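Local coordinates for agenet domain-containing protein (PDB 6IE4), which binds the methylated tail of histone H3 through a tandem pair of Agenet domains, small beta-rich modules of the SH3 clan, at residues G120-F125 against F135-L140; K92-G97 against G111-V116; G17-I22 against R79-P84. One frame throughout, in Å; residues are numbered along the deposited sequence.

Contact 1 (G120-F125 against F135-L140); sequences GKFSVF and FRKDEL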
loop_
_atom_site.group_PDB
_atom_site.type_symbol
_atom_site.label_atom_id
_atom_site.label_comp_id
_atom_site.label_asym_id
_atom_site.label_seq_id
_atom_site.Cartn_x
_atom_site.Cartn_y
_atom_site.Cartn_z
ATOM N N GLY A 120 15.023 -3.127 17.766
ATOM C CA GLY A 120 13.904 -2.406 17.198
ATOM C C GLY A 120 13.556 -2.807 15.785
ATOM O O GLY A 120 12.763 -2.106 15.144
ATOM N N LYS A 121 14.224 -3.826 15.234
ATOM C CA LYS A 121 14.058 -4.245 13.851
ATOM C C LYS A 121 13.269 -5.546 13.774
ATOM O O LYS A 121 13.186 -6.316 14.735
ATOM C CB LYS A 121 15.423 -4.404 13.160
ATOM C CG LYS A 121 16.217 -3.091 13.079
ATOM C CD LYS A 121 17.431 -3.197 12.156
ATOM C CE LYS A 121 18.082 -1.828 11.900
ATOM N NZ LYS A 121 18.567 -1.123 13.128
ATOM N N PHE A 122 12.671 -5.769 12.610
ATOM C CA PHE A 122 11.842 -6.933 12.374
ATOM C C PHE A 122 12.245 -7.540 11.049
ATOM O O PHE A 122 12.800 -6.863 10.177
ATOM C CB PHE A 122 10.346 -6.558 12.357
ATOM C CG PHE A 122 9.932 -5.718 13.531
ATOM C CD1 PHE A 122 10.095 -4.348 13.506
ATOM C CD2 PHE A 122 9.431 -6.306 14.678
ATOM C CE1 PHE A 122 9.746 -3.582 14.591
ATOM C CE2 PHE A 122 9.077 -5.545 15.754
ATOM C CZ PHE A 122 9.240 -4.179 15.714
ATOM N N SER A 123 11.913 -8.811 10.889
ATOM C CA SER A 123 12.157 -9.517 9.645
ATOM C C SER A 123 10.829 -10.092 9.199
ATOM O O SER A 123 10.129 -10.734 9.989
ATOM C CB SER A 123 13.222 -10.637 9.818
ATOM O OG SER A 123 13.391 -11.408 8.640
ATOM N N VAL A 124 10.512 -9.912 7.918
ATOM C CA VAL A 124 9.140 -9.944 7.431
ATOM C C VAL A 124 9.087 -10.868 6.223
ATOM O O VAL A 124 9.865 -10.694 5.282
ATOM C CB VAL A 124 8.642 -8.535 7.043
ATOM C CG1 VAL A 124 7.249 -8.617 6.422
ATOM C CG2 VAL A 124 8.647 -7.581 8.236
ATOM N N PHE A 125 8.197 -11.861 6.256
ATOM C CA PHE A 125 8.053 -12.832 5.172
ATOM C C PHE A 125 6.916 -12.452 4.230
ATOM O O PHE A 125 5.775 -12.298 4.666
ATOM C CB PHE A 125 7.825 -14.247 5.703
ATOM C CG PHE A 125 7.558 -15.239 4.613
ATOM C CD1 PHE A 125 8.565 -15.561 3.710
ATOM C CD2 PHE A 125 6.323 -15.865 4.494
ATOM C CE1 PHE A 125 8.350 -16.455 2.697
ATOM C CE2 PHE A 125 6.100 -16.777 3.483
ATOM C CZ PHE A 125 7.125 -17.067 2.582
ATOM N N PHE A 135 13.160 -4.813 8.382
ATOM C CA PHE A 135 12.684 -3.436 8.421
ATOM C C PHE A 135 12.777 -2.869 9.829
ATOM O O PHE A 135 12.705 -3.596 10.823
ATOM C CB PHE A 135 11.222 -3.308 7.950
ATOM C CG PHE A 135 10.999 -3.738 6.536
ATOM C CD1 PHE A 135 11.189 -2.848 5.486
ATOM C CD2 PHE A 135 10.624 -5.036 6.250
ATOM C CE1 PHE A 135 10.997 -3.242 4.184
ATOM C CE2 PHE A 135 10.430 -5.441 4.945
ATOM C CZ PHE A 135 10.603 -4.540 3.911
ATOM N N ARG A 136 12.863 -1.544 9.891
ATOM C CA ARG A 136 12.742 -0.812 11.137
ATOM C C ARG A 136 11.267 -0.593 11.444
ATOM O O ARG A 136 10.412 -0.647 10.548
ATOM C CB ARG A 136 13.460 0.529 11.047
ATOM C CG ARG A 136 14.936 0.414 10.799
ATOM C CD ARG A 136 15.539 1.784 10.748
ATOM N NE ARG A 136 14.872 2.588 9.730
ATOM C CZ ARG A 136 15.133 2.496 8.430
ATOM N NH1 ARG A 136 16.025 1.610 7.992
ATOM N NH2 ARG A 136 14.481 3.261 7.569
ATOM N N LYS A 137 10.967 -0.369 12.732
ATOM C CA LYS A 137 9.570 -0.270 13.149
ATOM C C LYS A 137 8.846 0.814 12.374
ATOM O O LYS A 137 7.683 0.646 12.001
ATOM C CB LYS A 137 9.449 -0.007 14.654
ATOM C CG LYS A 137 7.980 -0.021 15.113
ATOM C CD LYS A 137 7.764 0.257 16.586
ATOM C CE LYS A 137 6.384 -0.286 17.022
ATOM N NZ LYS A 137 5.777 0.435 18.199
ATOM N N ASP A 138 9.526 1.907 12.088
ATOM C CA ASP A 138 8.876 3.020 11.428
ATOM C C ASP A 138 8.688 2.765 9.935
ATOM O O ASP A 138 8.191 3.643 9.233
ATOM C CB ASP A 138 9.701 4.282 11.638
ATOM C CG ASP A 138 10.948 4.269 10.828
ATOM O OD1 ASP A 138 11.700 3.270 10.902
ATOM O OD2 ASP A 138 11.209 5.287 10.151
ATOM N N GLU A 139 9.034 1.575 9.441
ATOM C CA GLU A 139 8.776 1.209 8.058
ATOM C C GLU A 139 7.596 0.267 7.956
ATOM O O GLU A 139 7.200 -0.101 6.847
ATOM C CB GLU A 139 10.001 0.535 7.427
ATOM C CG GLU A 139 11.335 1.208 7.690
ATOM C CD GLU A 139 12.477 0.583 6.881
ATOM O OE1 GLU A 139 12.525 0.838 5.655
ATOM O OE2 GLU A 139 13.323 -0.149 7.461
ATOM N N LEU A 140 7.000 -0.090 9.085
ATOM C CA LEU A 140 5.850 -0.968 9.117
ATOM C C LEU A 140 4.610 -0.232 9.562
ATOM O O LEU A 140 4.661 0.770 10.277
ATOM C CB LEU A 140 6.064 -2.160 10.053
ATOM C CG LEU A 140 7.370 -2.912 9.846
ATOM C CD1 LEU A 140 7.380 -4.094 10.745
ATOM C CD2 LEU A 140 7.496 -3.333 8.402
#
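The beta hairpin of strands 121-126 and 131-136 is joined at its open end by Phe-122 and Phe-135, an antiparallel hydrogen-bonded pair. Phe-122 N donates to Phe-135 O at 2.8 Å, and Phe-135 N returns a bond to Phe-122 O at 2.7 Å. One non-hydrogen-bonded pair further on, Lys-121 with Arg-136, the second strand ends and turns into a 3-10 segment, 137-139, which carries Lys-137 and then Leu-140 against the Phe-122 ring. Lys-137 lies alongside Phe-122, Lys-137 CB at the ring edge and 3.6 Å from Phe-122 CE1. The lysine amino group goes on to the carbonyl of Lys-92. The side chains of Leu-140 and Phe-122 run at a slant to each other, Leu-140 CD1 standing 3.9 Å from Phe-122 CD1. With CG beside the backbone N (chi1 -49°), Phe-122 leans over the turn, and Ile-94 and Val-116 also pack on it. Further along, Val-124 CG2 meets the edge of the Phe-135 ring, 3.8 Å from Phe-135 CD2, the two side chains roughly perpendicular.

On the other face of the hairpin Lys-121 and Arg-136 run side by side, Lys-121 CE 4.0 Å from Arg-136 CG. A bend at chi3 (-56°) takes the guanidinium to the carboxylates of the turn. Its NE reaches Asp-138 OD1 in a long, weak salt bridge, whereas Glu-139 OE2 sits over one guanidinium face and interacts by charge alone. That same oxygen, Glu-139 OE2, accepts an almost straight bond from Arg-136 N, at 2.8 Å, and so ties the start of the turn to its last residue. A hairpin followed by a 3-10 turn, leading here into the short strand 140-142 that pairs with 99-104, is characteristic of SH3-like barrels, the clan to which Agenet domains belong.

Contact 2 (K92-G97 against G111-V116); sequences KKIVVG and GDVTEV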
loop_
_atom_site.group_PDB
_atom_site.type_symbol
_atom_site.label_atom_id
_atom_site.label_comp_id
_atom_site.label_asym_id
_atom_site.label_seq_id
_atom_site.Cartn_x
_atom_site.Cartn_y
_atom_site.Cartn_z
ATOM N N LYS A 92 1.973 0.256 20.271
ATOM C CA LYS A 92 1.973 -1.080 20.841
ATOM C C LYS A 92 3.081 -1.918 20.208
ATOM O O LYS A 92 3.689 -1.545 19.206
ATOM C CB LYS A 92 0.592 -1.736 20.689
ATOM C CG LYS A 92 0.434 -2.724 19.530
ATOM C CD LYS A 92 -1.017 -3.270 19.399
ATOM C CE LYS A 92 -1.247 -4.001 18.038
ATOM N NZ LYS A 92 -1.313 -5.513 18.100
ATOM N N LYS A 93 3.381 -3.038 20.847
ATOM C CA LYS A 93 4.482 -3.882 20.419
ATOM C C LYS A 93 4.098 -4.639 19.156
ATOM O O LYS A 93 2.921 -4.926 18.916
ATOM C CB LYS A 93 4.858 -4.858 21.535
ATOM C CG LYS A 93 6.296 -5.326 21.510
ATOM C CD LYS A 93 6.423 -6.845 21.654
ATOM C CE LYS A 93 7.807 -7.330 21.190
ATOM N NZ LYS A 93 7.782 -8.783 20.798
ATOM N N ILE A 94 5.101 -4.950 18.337
ATOM C CA ILE A 94 4.931 -5.813 17.171
ATOM C C ILE A 94 5.529 -7.174 17.495
ATOM O O ILE A 94 6.630 -7.254 18.048
ATOM C CB ILE A 94 5.561 -5.189 15.919
ATOM C CG1 ILE A 94 4.908 -3.837 15.690
ATOM C CG2 ILE A 94 5.400 -6.098 14.718
ATOM C CD1 ILE A 94 4.966 -3.375 14.288
ATOM N N VAL A 95 4.786 -8.236 17.193
ATOM C CA VAL A 95 5.097 -9.582 17.652
ATOM C C VAL A 95 5.209 -10.533 16.467
ATOM O O VAL A 95 4.668 -10.289 15.388
ATOM C CB VAL A 95 4.032 -10.069 18.655
ATOM C CG1 VAL A 95 3.800 -9.000 19.681
ATOM C CG2 VAL A 95 2.719 -10.391 17.931
ATOM N N VAL A 96 5.928 -11.630 16.674
ATOM C CA VAL A 96 5.994 -12.684 15.668
ATOM C C VAL A 96 4.598 -13.117 15.254
ATOM O O VAL A 96 3.810 -13.581 16.083
ATOM C CB VAL A 96 6.818 -13.881 16.161
ATOM C CG1 VAL A 96 6.795 -14.999 15.136
ATOM C CG2 VAL A 96 8.231 -13.437 16.420
ATOM N N GLY A 97 4.303 -13.024 13.957
ATOM C CA GLY A 97 3.062 -13.486 13.403
ATOM C C GLY A 97 2.064 -12.395 13.122
ATOM O O GLY A 97 1.054 -12.660 12.471
ATOM N N GLY A 111 2.873 -8.612 4.624
ATOM C CA GLY A 111 3.740 -9.723 4.970
ATOM C C GLY A 111 3.556 -10.090 6.424
ATOM O O GLY A 111 2.924 -9.351 7.193
ATOM N N ASP A 112 4.049 -11.283 6.772
ATOM C CA ASP A 112 4.065 -11.746 8.155
ATOM C C ASP A 112 5.376 -11.345 8.817
ATOM O O ASP A 112 6.402 -11.245 8.155
ATOM C CB ASP A 112 3.892 -13.269 8.248
ATOM C CG ASP A 112 2.681 -13.798 7.456
ATOM O OD1 ASP A 112 2.791 -13.966 6.217
ATOM O OD2 ASP A 112 1.632 -14.098 8.080
ATOM N N VAL A 113 5.344 -11.135 10.136
ATOM C CA VAL A 113 6.564 -10.940 10.915
ATOM C C VAL A 113 7.061 -12.300 11.372
ATOM O O VAL A 113 6.369 -13.009 12.111
ATOM C CB VAL A 113 6.312 -10.043 12.136
ATOM C CG1 VAL A 113 7.586 -9.874 12.948
ATOM C CG2 VAL A 113 5.770 -8.695 11.727
ATOM N N THR A 114 8.289 -12.651 11.001
ATOM C CA THR A 114 8.777 -13.964 11.380
ATOM C C THR A 114 9.790 -13.898 12.499
ATOM O O THR A 114 9.956 -14.890 13.217
ATOM C CB THR A 114 9.409 -14.694 10.193
ATOM O OG1 THR A 114 10.403 -13.864 9.593
ATOM C CG2 THR A 114 8.356 -15.052 9.161
ATOM N N GLU A 115 10.434 -12.751 12.687
ATOM C CA GLU A 115 11.456 -12.600 13.706
ATOM C C GLU A 115 11.409 -11.183 14.264
ATOM O O GLU A 115 11.242 -10.219 13.509
ATOM C CB GLU A 115 12.828 -12.924 13.109
ATOM C CG GLU A 115 13.988 -12.880 14.069
ATOM C CD GLU A 115 15.127 -13.796 13.639
ATOM O OE1 GLU A 115 15.365 -13.930 12.415
ATOM O OE2 GLU A 115 15.783 -14.375 14.533
ATOM N N VAL A 116 11.554 -11.068 15.587
ATOM C CA VAL A 116 11.686 -9.789 16.282
ATOM C C VAL A 116 13.130 -9.698 16.755
ATOM O O VAL A 116 13.609 -10.599 17.451
ATOM C CB VAL A 116 10.707 -9.686 17.467
ATOM C CG1 VAL A 116 11.180 -8.659 18.474
ATOM C CG2 VAL A 116 9.286 -9.357 16.989
#
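Val-113 projects from strand 107-117 toward the loop residues Ile-94 and Val-95, and each of its carbons beyond CA has a partner there. Val-113 CB lies 3.7 Å from Val-95 O. CG1, anti to the backbone N (chi1 179°), lies against that same carbonyl, and Val-113 CG2, also near it, goes on to meet Ile-94 CG2 at 4.0 Å, the two side chains crossing at about a right angle. The backbone of Val-113 completes the grip: Val-113 O accepts from Gly-97 N at 2.8 Å, although the bond is bent at the hydrogen (144°). Gly-97 has backbone angles (phi 102°) that suit a residue without a side chain.

Three residues up the strand, Val-116 meets residues 93 to 96 of the loop. Val-116 CG2 rests 3.5 Å from Ile-94 O and also faces Val-96 CG2, at 4.3 Å. Lys-93 comes tip to tip with Val-116, Lys-93 NZ 4.1 Å from both CG1 and CG2 of the valine, and that amino group bends back in a weak bond to Ile-94 O. Val-96 CG1 rests between two carbonyl oxygens, 3.6 Å from Val-113 O and 3.7 Å from Thr-114 O. The strand is irregular here, for Thr-114 and Glu-115 both face Ser-123 in a classic beta bulge. The loop meets strand 107-117 most closely at Gly-97, just before strand 99-104 begins to pair with it, with Ile-94 packed on Phe-122 of strand 121-126 and Phe-142 of strand 140-142.

Contact 3 (G17-I22 against R79-P84); sequences GSAVEI and RPPAPP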
loop_
_atom_site.group_PDB
_atom_site.type_symbol
_atom_site.label_atom_id
_atom_site.label_comp_id
_atom_site.label_asym_id
_atom_site.label_seq_id
_atom_site.Cartn_x
_atom_site.Cartn_y
_atom_site.Cartn_z
ATOM N N GLY A 17 -10.150 14.353 -6.269
ATOM C CA GLY A 17 -9.278 15.061 -5.363
ATOM C C GLY A 17 -8.903 14.310 -4.105
ATOM O O GLY A 17 -7.933 14.701 -3.440
ATOM N N SER A 18 -9.598 13.221 -3.787
ATOM C CA SER A 18 -9.483 12.600 -2.476
ATOM C C SER A 18 -8.401 11.527 -2.451
ATOM O O SER A 18 -8.189 10.808 -3.433
ATOM C CB SER A 18 -10.815 11.989 -2.065
ATOM O OG SER A 18 -11.839 12.937 -2.267
ATOM N N ALA A 19 -7.697 11.453 -1.325
ATOM C CA ALA A 19 -6.641 10.476 -1.150
ATOM C C ALA A 19 -7.225 9.071 -1.121
ATOM O O ALA A 19 -8.330 8.843 -0.631
ATOM C CB ALA A 19 -5.882 10.750 0.146
ATOM N N VAL A 20 -6.466 8.117 -1.644
ATOM C CA VAL A 20 -6.900 6.730 -1.743
ATOM C C VAL A 20 -5.653 5.871 -1.638
ATOM O O VAL A 20 -4.527 6.365 -1.753
ATOM C CB VAL A 20 -7.620 6.422 -3.079
ATOM C CG1 VAL A 20 -8.960 7.103 -3.152
ATOM C CG2 VAL A 20 -6.746 6.803 -4.255
ATOM N N GLU A 21 -5.853 4.577 -1.412
ATOM C CA GLU A 21 -4.831 3.574 -1.672
ATOM C C GLU A 21 -5.287 2.697 -2.825
ATOM O O GLU A 21 -6.483 2.561 -3.078
ATOM C CB GLU A 21 -4.545 2.738 -0.419
ATOM C CG GLU A 21 -4.223 3.579 0.819
ATOM C CD GLU A 21 -3.773 2.744 2.005
ATOM O OE1 GLU A 21 -4.047 1.515 2.014
ATOM O OE2 GLU A 21 -3.131 3.323 2.920
ATOM N N ILE A 22 -4.333 2.025 -3.473
ATOM C CA ILE A 22 -4.548 1.475 -4.812
ATOM C C ILE A 22 -4.030 0.047 -4.847
ATOM O O ILE A 22 -2.829 -0.181 -4.709
ATOM C CB ILE A 22 -3.860 2.290 -5.910
ATOM C CG1 ILE A 22 -4.436 3.694 -5.999
ATOM C CG2 ILE A 22 -4.033 1.598 -7.256
ATOM C CD1 ILE A 22 -3.590 4.609 -6.876
ATOM N N ARG A 79 -9.423 2.045 -2.045
ATOM C CA ARG A 79 -9.828 2.051 -0.647
ATOM C C ARG A 79 -9.324 3.361 -0.068
ATOM O O ARG A 79 -8.480 4.026 -0.659
ATOM C CB ARG A 79 -9.255 0.833 0.078
ATOM C CG ARG A 79 -7.848 1.001 0.638
ATOM C CD ARG A 79 -7.379 -0.316 1.197
ATOM N NE ARG A 79 -6.150 -0.178 1.953
ATOM C CZ ARG A 79 -5.730 -1.083 2.826
ATOM N NH1 ARG A 79 -6.447 -2.181 3.054
ATOM N NH2 ARG A 79 -4.614 -0.872 3.496
ATOM N N PRO A 80 -9.848 3.761 1.084
ATOM C CA PRO A 80 -9.453 5.063 1.601
ATOM C C PRO A 80 -8.070 4.959 2.209
ATOM O O PRO A 80 -7.515 3.854 2.314
ATOM C CB PRO A 80 -10.510 5.354 2.677
ATOM C CG PRO A 80 -11.585 4.306 2.500
ATOM C CD PRO A 80 -10.920 3.142 1.881
ATOM N N PRO A 81 -7.476 6.073 2.618
ATOM C CA PRO A 81 -6.214 5.977 3.344
ATOM C C PRO A 81 -6.433 5.191 4.624
ATOM O O PRO A 81 -7.541 5.130 5.167
ATOM C CB PRO A 81 -5.863 7.434 3.631
ATOM C CG PRO A 81 -6.483 8.169 2.515
ATOM C CD PRO A 81 -7.738 7.448 2.163
ATOM N N ALA A 82 -5.373 4.544 5.080
ATOM C CA ALA A 82 -5.500 3.772 6.298
ATOM C C ALA A 82 -5.761 4.727 7.462
ATOM O O ALA A 82 -5.350 5.890 7.427
ATOM C CB ALA A 82 -4.240 2.949 6.545
ATOM N N PRO A 83 -6.497 4.287 8.471
ATOM C CA PRO A 83 -6.899 5.202 9.548
ATOM C C PRO A 83 -5.699 5.620 10.377
ATOM O O PRO A 83 -4.809 4.797 10.650
ATOM C CB PRO A 83 -7.887 4.364 10.375
ATOM C CG PRO A 83 -8.403 3.346 9.402
ATOM C CD PRO A 83 -7.180 2.986 8.585
ATOM N N PRO A 84 -5.612 6.907 10.753
ATOM C CA PRO A 84 -4.619 7.316 11.765
ATOM C C PRO A 84 -4.632 6.428 13.007
ATOM O O PRO A 84 -5.623 6.399 13.751
ATOM C CB PRO A 84 -5.025 8.762 12.094
ATOM C CG PRO A 84 -6.484 8.858 11.716
ATOM C CD PRO A 84 -6.658 7.925 10.541
#
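The guanidinium of Arg-79 meets the carboxylate of Glu-21 at its edge, with OE1 only 5° out of the guanidinium plane and the two flat groups turned 29° apart. One oxygen takes both bonds of this side-on grip: Arg-79 NE reaches Glu-21 OE1 at 2.7 Å on its anti side, 32° out of the carboxylate plane, and Arg-79 NH2 reaches Glu-21 OE1 at 2.9 Å through the syn lone pair. Trp-33 makes a cation-pi contact with the same arginine, whose NH1 is held by the carbonyl of Arg-144. The second carboxylate oxygen, Glu-21 OE2, forms a salt bridge with Arg-141 and accepts a weak bond from Ala-82 N at 3.3 Å. Two arginines around this buried carboxylate would be expected to hold it ionised.

Beneath the ion pair, Glu-21 and Arg-79 form an antiparallel hydrogen-bonded pair, Glu-21 N to Arg-79 O measuring 2.8 Å. It joins the first and last strands of the first Agenet domain, 19-22 and 78-79, in the way terminal strands come together in SH3-like barrels. The chain then swings away across strand 19-22 as a proline-rich segment. Pro-80 O lies 3.6 Å from Glu-21 CG, and the ring of Pro-81 packs by CG on Ala-19 CB, also at 3.6 Å. Trp-146 and Trp-151 pack on both Arg-79 and Pro-80.

In the fold
From the N terminus, contact 3 closes first and widest: strand 19-22 waits for residues 79-84, with the strands of the first half of the chain in between. Contact 2 then closes a short loop from 92-97 to 111-116 around strand 99-104, and contact 1 a shorter one around the hairpin turn. The three loops follow in series, none enclosing or crossing another. Contacts 1 and 2 adjoin, their centres 8 Å apart, because strands 107-117 and 121-126 are neighbours; together they fasten the loop before strand 99-104 and the hairpin 121-136 to strand 107-117. Contact 3 lies across the chain's centre, about 23 Å and 25 Å from them between centres, linked through the pairing of strands 32-40 and 107-117.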